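Local coordinates for ABC transporter periplasmic peptide-binding protein (Pseudoalteromonas, PDB 4QFL), which binds dipeptides such as Ala-Phe in the periplasm, probably handing them to an ABC transporter for import, at residues R111-N114 and A115-I119; Y190-A193 and L194-N197; P465-D468 and L469-K473. All blocks are in the same frame, centred on the assembly; numbering follows the deposited sequence.

Interaction 1: residues R111-N114 and A115-I119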
loop_
_atom_site.group_PDB
_atom_site.type_symbol
_atom_site.label_atom_id
_atom_site.label_comp_id
_atom_site.label_asym_id
_atom_site.label_seq_id
_atom_site.Cartn_x
_atom_site.Cartn_y
_atom_site.Cartn_z
ATOM N N ARG A 111 24.245 5.978 -21.383
ATOM C CA ARG A 111 25.038 5.243 -20.407
ATOM C C ARG A 111 24.160 4.260 -19.641
ATOM O O ARG A 111 22.935 4.333 -19.701
ATOM C CB ARG A 111 25.730 6.204 -19.436
ATOM C CG ARG A 111 24.782 7.035 -18.597
ATOM C CD ARG A 111 25.410 7.426 -17.269
ATOM N NE ARG A 111 24.501 8.235 -16.457
ATOM C CZ ARG A 111 23.670 7.735 -15.544
ATOM N NH1 ARG A 111 23.639 6.430 -15.306
ATOM N NH2 ARG A 111 22.883 8.547 -14.846
ATOM N N GLU A 112 24.789 3.327 -18.937
ATOM C CA GLU A 112 24.046 2.360 -18.147
ATOM C C GLU A 112 23.857 2.836 -16.709
ATOM O O GLU A 112 24.489 3.795 -16.255
ATOM C CB GLU A 112 24.739 0.992 -18.185
ATOM C CG GLU A 112 24.860 0.414 -19.590
ATOM C CD GLU A 112 25.387 -1.005 -19.609
ATOM O OE1 GLU A 112 25.961 -1.438 -18.589
ATOM O OE2 GLU A 112 25.232 -1.691 -20.640
ATOM N N PHE A 113 22.970 2.149 -16.003
ATOM C CA PHE A 113 22.703 2.403 -14.594
ATOM C C PHE A 113 23.968 2.430 -13.720
ATOM O O PHE A 113 24.833 1.549 -13.812
ATOM C CB PHE A 113 21.714 1.355 -14.073
ATOM C CG PHE A 113 21.732 1.204 -12.598
ATOM C CD1 PHE A 113 21.292 2.233 -11.785
ATOM C CD2 PHE A 113 22.193 0.039 -12.016
ATOM C CE1 PHE A 113 21.315 2.104 -10.412
ATOM C CE2 PHE A 113 22.224 -0.102 -10.647
ATOM C CZ PHE A 113 21.781 0.936 -9.840
ATOM N N ASN A 114 24.078 3.457 -12.881
ATOM C CA ASN A 114 25.197 3.546 -11.947
ATOM C C ASN A 114 24.808 4.296 -10.687
ATOM O O ASN A 114 23.630 4.619 -10.486
ATOM C CB ASN A 114 26.430 4.183 -12.603
ATOM C CG ASN A 114 26.195 5.619 -13.018
ATOM O OD1 ASN A 114 25.462 6.357 -12.362
ATOM N ND2 ASN A 114 26.813 6.022 -14.126
ATOM N N ALA A 115 25.800 4.553 -9.840
ATOM C CA ALA A 115 25.590 5.221 -8.556
ATOM C C ALA A 115 24.851 6.555 -8.664
ATOM O O ALA A 115 24.119 6.937 -7.760
ATOM C CB ALA A 115 26.924 5.418 -7.849
ATOM N N ASP A 116 25.069 7.273 -9.762
ATOM C CA ASP A 116 24.439 8.572 -9.965
ATOM C C ASP A 116 22.912 8.492 -9.956
ATOM O O ASP A 116 22.237 9.415 -9.497
ATOM C CB ASP A 116 24.917 9.188 -11.276
ATOM C CG ASP A 116 26.338 9.688 -11.194
ATOM O OD1 ASP A 116 26.811 9.927 -10.063
ATOM O OD2 ASP A 116 26.973 9.862 -12.257
ATOM N N ASP A 117 22.380 7.390 -10.473
ATOM C CA ASP A 117 20.936 7.167 -10.531
ATOM C C ASP A 117 20.353 6.916 -9.150
ATOM O O ASP A 117 19.243 7.350 -8.833
ATOM C CB ASP A 117 20.641 5.987 -11.443
ATOM C CG ASP A 117 21.185 6.193 -12.840
ATOM O OD1 ASP A 117 20.783 7.185 -13.481
ATOM O OD2 ASP A 117 22.027 5.378 -13.283
ATOM N N VAL A 118 21.118 6.214 -8.324
ATOM C CA VAL A 118 20.702 5.932 -6.960
ATOM C C VAL A 118 20.671 7.221 -6.164
ATOM O O VAL A 118 19.688 7.524 -5.477
ATOM C CB VAL A 118 21.640 4.919 -6.299
ATOM C CG1 VAL A 118 21.272 4.703 -4.837
ATOM C CG2 VAL A 118 21.599 3.600 -7.067
ATOM N N ILE A 119 21.746 7.992 -6.273
ATOM C CA ILE A 119 21.839 9.240 -5.547
ATOM C C ILE A 119 20.742 10.193 -5.992
ATOM O O ILE A 119 20.128 10.856 -5.162
ATOM C CB ILE A 119 23.236 9.871 -5.675
ATOM C CG1 ILE A 119 24.286 8.867 -5.189
ATOM C CG2 ILE A 119 23.314 11.123 -4.845
ATOM C CD1 ILE A 119 25.697 9.135 -5.670
HETATM O O HOH W 1 27.174 9.200 -14.641
#
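R111 and D117 approach from opposite directions at the start of helix 115-126, one carboxylate serving several donors at once. The arginine grips it end-on: NH1 donates to D117 OD2 at 2.8 Å, almost straight at 174° and on the syn side, while NH2 reaches D117 OD1 at 2.9 Å from above the carboxylate plane. D117 OD2 takes a second bond, 2.8 Å from N114 N, which arrives nearly along the C-O axis. D117 OD1 also accepts from K188 N. Because R111 NH1 donates to E112 O as well, the guanidinium is held to its own loop.

N114 is the N-cap. With CG between its backbone N and carbonyl carbon (chi1 64°), its amide folds back and OD1 accepts the capping bond from D116 N at 2.8 Å. N114 and D117 form a capping box: besides the N114 N bond, D117 N donates to N114 O at 3.0 Å. A water joins N114 ND2 to D116 OD2, whereas D116 OD1 forms a salt bridge with R157.

Beside this polar cluster, F113 CE1 meets V118 CG2 at 3.7 Å, at the ring edge. Both pack on L95 of strand 90-95, V118 also touches strand 162-167, and R111 lies against helix 188-196.

Interaction 2: residues Y190-A193 and L194-N197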
loop_
_atom_site.group_PDB
_atom_site.type_symbol
_atom_site.label_atom_id
_atom_site.label_comp_id
_atom_site.label_asym_id
_atom_site.label_seq_id
_atom_site.Cartn_x
_atom_site.Cartn_y
_atom_site.Cartn_z
ATOM N N TYR A 190 17.577 10.723 -17.905
ATOM C CA TYR A 190 16.267 11.161 -18.363
ATOM C C TYR A 190 15.891 12.431 -17.625
ATOM O O TYR A 190 15.518 13.430 -18.238
ATOM C CB TYR A 190 15.232 10.062 -18.110
ATOM C CG TYR A 190 13.824 10.358 -18.591
ATOM C CD1 TYR A 190 13.589 10.979 -19.814
ATOM C CD2 TYR A 190 12.730 9.989 -17.831
ATOM C CE1 TYR A 190 12.305 11.241 -20.246
ATOM C CE2 TYR A 190 11.448 10.240 -18.254
ATOM C CZ TYR A 190 11.235 10.869 -19.463
ATOM O OH TYR A 190 9.944 11.114 -19.887
ATOM N N ALA A 191 16.014 12.398 -16.306
ATOM C CA ALA A 191 15.636 13.549 -15.481
ATOM C C ALA A 191 16.403 14.814 -15.845
ATOM O O ALA A 191 15.823 15.892 -15.912
ATOM C CB ALA A 191 15.815 13.232 -14.013
ATOM N N MET A 192 17.704 14.680 -16.074
ATOM C CA MET A 192 18.550 15.815 -16.440
ATOM C C MET A 192 18.258 16.308 -17.858
ATOM O O MET A 192 18.374 17.497 -18.153
ATOM C CB MET A 192 20.027 15.437 -16.293
ATOM C CG MET A 192 20.482 15.287 -14.851
ATOM S SD MET A 192 19.784 16.588 -13.802
ATOM C CE MET A 192 18.496 15.692 -12.947
ATOM N N ALA A 193 17.867 15.382 -18.725
ATOM C CA ALA A 193 17.456 15.706 -20.087
ATOM C C ALA A 193 16.184 16.555 -20.111
ATOM O O ALA A 193 16.134 17.608 -20.751
ATOM C CB ALA A 193 17.242 14.432 -20.878
ATOM N N LEU A 194 15.150 16.084 -19.424
ATOM C CA LEU A 194 13.900 16.823 -19.329
ATOM C C LEU A 194 14.096 18.205 -18.713
ATOM O O LEU A 194 13.502 19.185 -19.158
ATOM C CB LEU A 194 12.883 16.022 -18.518
ATOM C CG LEU A 194 12.354 14.737 -19.150
ATOM C CD1 LEU A 194 11.359 14.092 -18.213
ATOM C CD2 LEU A 194 11.696 15.037 -20.476
ATOM N N LYS A 195 14.932 18.277 -17.684
ATOM C CA LYS A 195 15.252 19.550 -17.042
ATOM C C LYS A 195 15.768 20.557 -18.066
ATOM O O LYS A 195 15.323 21.705 -18.099
ATOM C CB LYS A 195 16.273 19.345 -15.921
ATOM C CG LYS A 195 16.724 20.603 -15.213
ATOM C CD LYS A 195 17.616 20.266 -14.028
ATOM C CE LYS A 195 18.470 21.453 -13.606
ATOM N NZ LYS A 195 17.668 22.602 -13.101
ATOM N N ALA A 196 16.692 20.120 -18.912
ATOM C CA ALA A 196 17.220 20.982 -19.962
ATOM C C ALA A 196 16.095 21.624 -20.774
ATOM O O ALA A 196 16.194 22.772 -21.178
ATOM C CB ALA A 196 18.148 20.203 -20.864
ATOM N N ASN A 197 15.020 20.885 -21.007
ATOM C CA ASN A 197 13.888 21.425 -21.749
ATOM C C ASN A 197 12.840 22.085 -20.865
ATOM O O ASN A 197 11.813 22.554 -21.360
ATOM C CB ASN A 197 13.224 20.322 -22.575
ATOM C CG ASN A 197 14.094 19.851 -23.703
ATOM O OD1 ASN A 197 15.083 20.502 -24.036
ATOM N ND2 ASN A 197 13.734 18.726 -24.311
#
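Y190 and L194, one turn apart on helix 188-196, form the close-packed side of this contact. L194 CD1 sits over one face of the tyrosine ring, 3.8 Å from its centroid and offset toward the rim, with Y190 CZ its nearest ring atom at 3.5 Å: a CH-pi contact. The phenol swings into place because CG of Y190 stands opposite the backbone N (chi1 -178°), which lays the ring alongside the following turn. Its hydroxyl is fixed by a hydrogen bond with Y206 O. The backbone is equally firm here, L194 N meeting Y190 O at 2.9 Å and 173°.

On the exposed side, formed by K195, A196 and N197, the grip slackens. M192 lies between that side and F120, its SD 4.3 Å from K195 CD, while the lysine chain carries its ammonium away from the first turn. The helical bonds lengthen toward the C-terminal end, to 3.2 Å for A196 N to M192 O and a weak 3.5 Å for N197 N to A193 O.

The tight face is buried by F203 and F107, whose rings meet Y190, and by Y132 against L194. A191 and M192 lean on F120 of helix 115-126.

Interaction 3: residues P465-D468 and L469-K473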
loop_
_atom_site.group_PDB
_atom_site.type_symbol
_atom_site.label_atom_id
_atom_site.label_comp_id
_atom_site.label_asym_id
_atom_site.label_seq_id
_atom_site.Cartn_x
_atom_site.Cartn_y
_atom_site.Cartn_z
ATOM N N PRO A 465 1.983 11.597 20.252
ATOM C CA PRO A 465 3.441 11.465 20.378
ATOM C C PRO A 465 3.858 10.311 21.303
ATOM O O PRO A 465 4.919 9.723 21.138
ATOM C CB PRO A 465 3.861 12.829 20.945
ATOM C CG PRO A 465 2.786 13.788 20.447
ATOM C CD PRO A 465 1.515 12.975 20.506
ATOM N N GLU A 466 3.008 9.997 22.269
ATOM C CA GLU A 466 3.232 8.893 23.181
ATOM C C GLU A 466 3.291 7.566 22.421
ATOM O O GLU A 466 4.181 6.750 22.645
ATOM C CB GLU A 466 2.125 8.886 24.228
ATOM C CG GLU A 466 2.246 10.029 25.257
ATOM C CD GLU A 466 1.999 11.452 24.704
ATOM O OE1 GLU A 466 2.724 12.377 25.146
ATOM O OE2 GLU A 466 1.074 11.661 23.870
ATOM N N PHE A 467 2.343 7.381 21.515
ATOM C CA PHE A 467 2.299 6.237 20.604
ATOM C C PHE A 467 3.557 6.200 19.737
ATOM O O PHE A 467 4.201 5.166 19.607
ATOM C CB PHE A 467 1.037 6.340 19.728
ATOM C CG PHE A 467 0.941 5.289 18.663
ATOM C CD1 PHE A 467 0.577 3.994 18.976
ATOM C CD2 PHE A 467 1.200 5.603 17.342
ATOM C CE1 PHE A 467 0.482 3.040 17.987
ATOM C CE2 PHE A 467 1.110 4.650 16.361
ATOM C CZ PHE A 467 0.757 3.379 16.681
ATOM N N ASP A 468 3.912 7.352 19.169
ATOM C CA ASP A 468 5.038 7.454 18.231
ATOM C C ASP A 468 6.342 7.089 18.908
ATOM O O ASP A 468 7.244 6.520 18.291
ATOM C CB ASP A 468 5.169 8.882 17.685
ATOM C CG ASP A 468 4.122 9.218 16.648
ATOM O OD1 ASP A 468 3.154 8.437 16.493
ATOM O OD2 ASP A 468 4.264 10.273 15.998
ATOM N N LEU A 469 6.442 7.445 20.181
ATOM C CA LEU A 469 7.635 7.148 20.950
ATOM C C LEU A 469 7.838 5.638 21.016
ATOM O O LEU A 469 8.964 5.155 20.928
ATOM C CB LEU A 469 7.547 7.752 22.350
ATOM C CG LEU A 469 8.840 7.685 23.148
ATOM C CD1 LEU A 469 9.987 8.256 22.329
ATOM C CD2 LEU A 469 8.665 8.445 24.427
ATOM N N LEU A 470 6.750 4.892 21.165
ATOM C CA LEU A 470 6.847 3.438 21.117
ATOM C C LEU A 470 7.431 2.987 19.786
ATOM O O LEU A 470 8.241 2.063 19.730
ATOM C CB LEU A 470 5.471 2.796 21.317
ATOM C CG LEU A 470 4.851 2.878 22.711
ATOM C CD1 LEU A 470 3.418 2.354 22.712
ATOM C CD2 LEU A 470 5.721 2.116 23.695
ATOM N N LEU A 471 7.009 3.637 18.708
ATOM C CA LEU A 471 7.465 3.254 17.380
ATOM C C LEU A 471 8.964 3.528 17.228
ATOM O O LEU A 471 9.712 2.724 16.675
ATOM C CB LEU A 471 6.657 3.986 16.300
ATOM C CG LEU A 471 5.127 3.854 16.334
ATOM C CD1 LEU A 471 4.510 4.446 15.082
ATOM C CD2 LEU A 471 4.702 2.414 16.479
ATOM N N THR A 472 9.399 4.668 17.743
ATOM C CA THR A 472 10.794 5.054 17.658
ATOM C C THR A 472 11.705 4.092 18.412
ATOM O O THR A 472 12.760 3.696 17.914
ATOM C CB THR A 472 10.975 6.454 18.223
ATOM O OG1 THR A 472 10.189 7.354 17.438
ATOM C CG2 THR A 472 12.439 6.868 18.170
ATOM N N LYS A 473 11.295 3.719 19.620
ATOM C CA LYS A 473 12.090 2.806 20.427
ATOM C C LYS A 473 12.214 1.439 19.749
ATOM O O LYS A 473 13.282 0.826 19.760
ATOM C CB LYS A 473 11.507 2.696 21.834
ATOM C CG LYS A 473 11.452 4.043 22.542
ATOM C CD LYS A 473 10.964 3.931 23.973
ATOM C CE LYS A 473 11.040 5.280 24.675
ATOM N NZ LYS A 473 10.791 5.155 26.134
#
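F467 and L471 meet in an i to i+4 pairing, one turn apart along the buried face of helix 465-475, a common apolar pairing within a helix. Among the apolar contacts, the closest joins F467 CE2 to L471 CD1 at 3.6 Å, while L471 CD2 lies over a face of the ring, 4.1 Å from F467 CZ. The phenyl reaches forward to the leucine because its CG is trans to the backbone N (chi1 175°). W462, F444 and L448 surround the phenylalanine, and M493 and I494 of helix 480-497 close over it; L470 also touches M493.

The main-chain bonds vary along the same turns. L469 N donates to P465 O at 2.9 Å, but the next two, L470 N to E466 O and L471 N to F467 O, are weak at 3.5 and 3.3 Å. The regular bond returns at T472.

Of the polar groups, D468 OD2 accepts from C450 N, tying the helix to C450, which is also disulfide-bonded to C463 just ahead of the helix. T472 N donates to D468 O at 2.9 Å, the same oxygen that T472 OG1 approaches to 3.2 Å.

The three contacts come one after another along the chain, each confined to successive turns of a single helix or its capping loop. Interactions 1 and 2 are neighbours within the same family 5 range, their centres 15 Å apart and nearest atoms about 6 Å apart without touching, on helices 115-126 and 188-196, which do touch elsewhere. Interaction 1 also lies against strands 90-95 and 162-167 of the four-stranded antiparallel sheet. Interaction 3 stands apart, its centre 36 Å from that of interaction 1 and 41 Å from that of interaction 2, on a helix packed against helix 480-497. None of their residues is among those that line the Ala-Phe pocket.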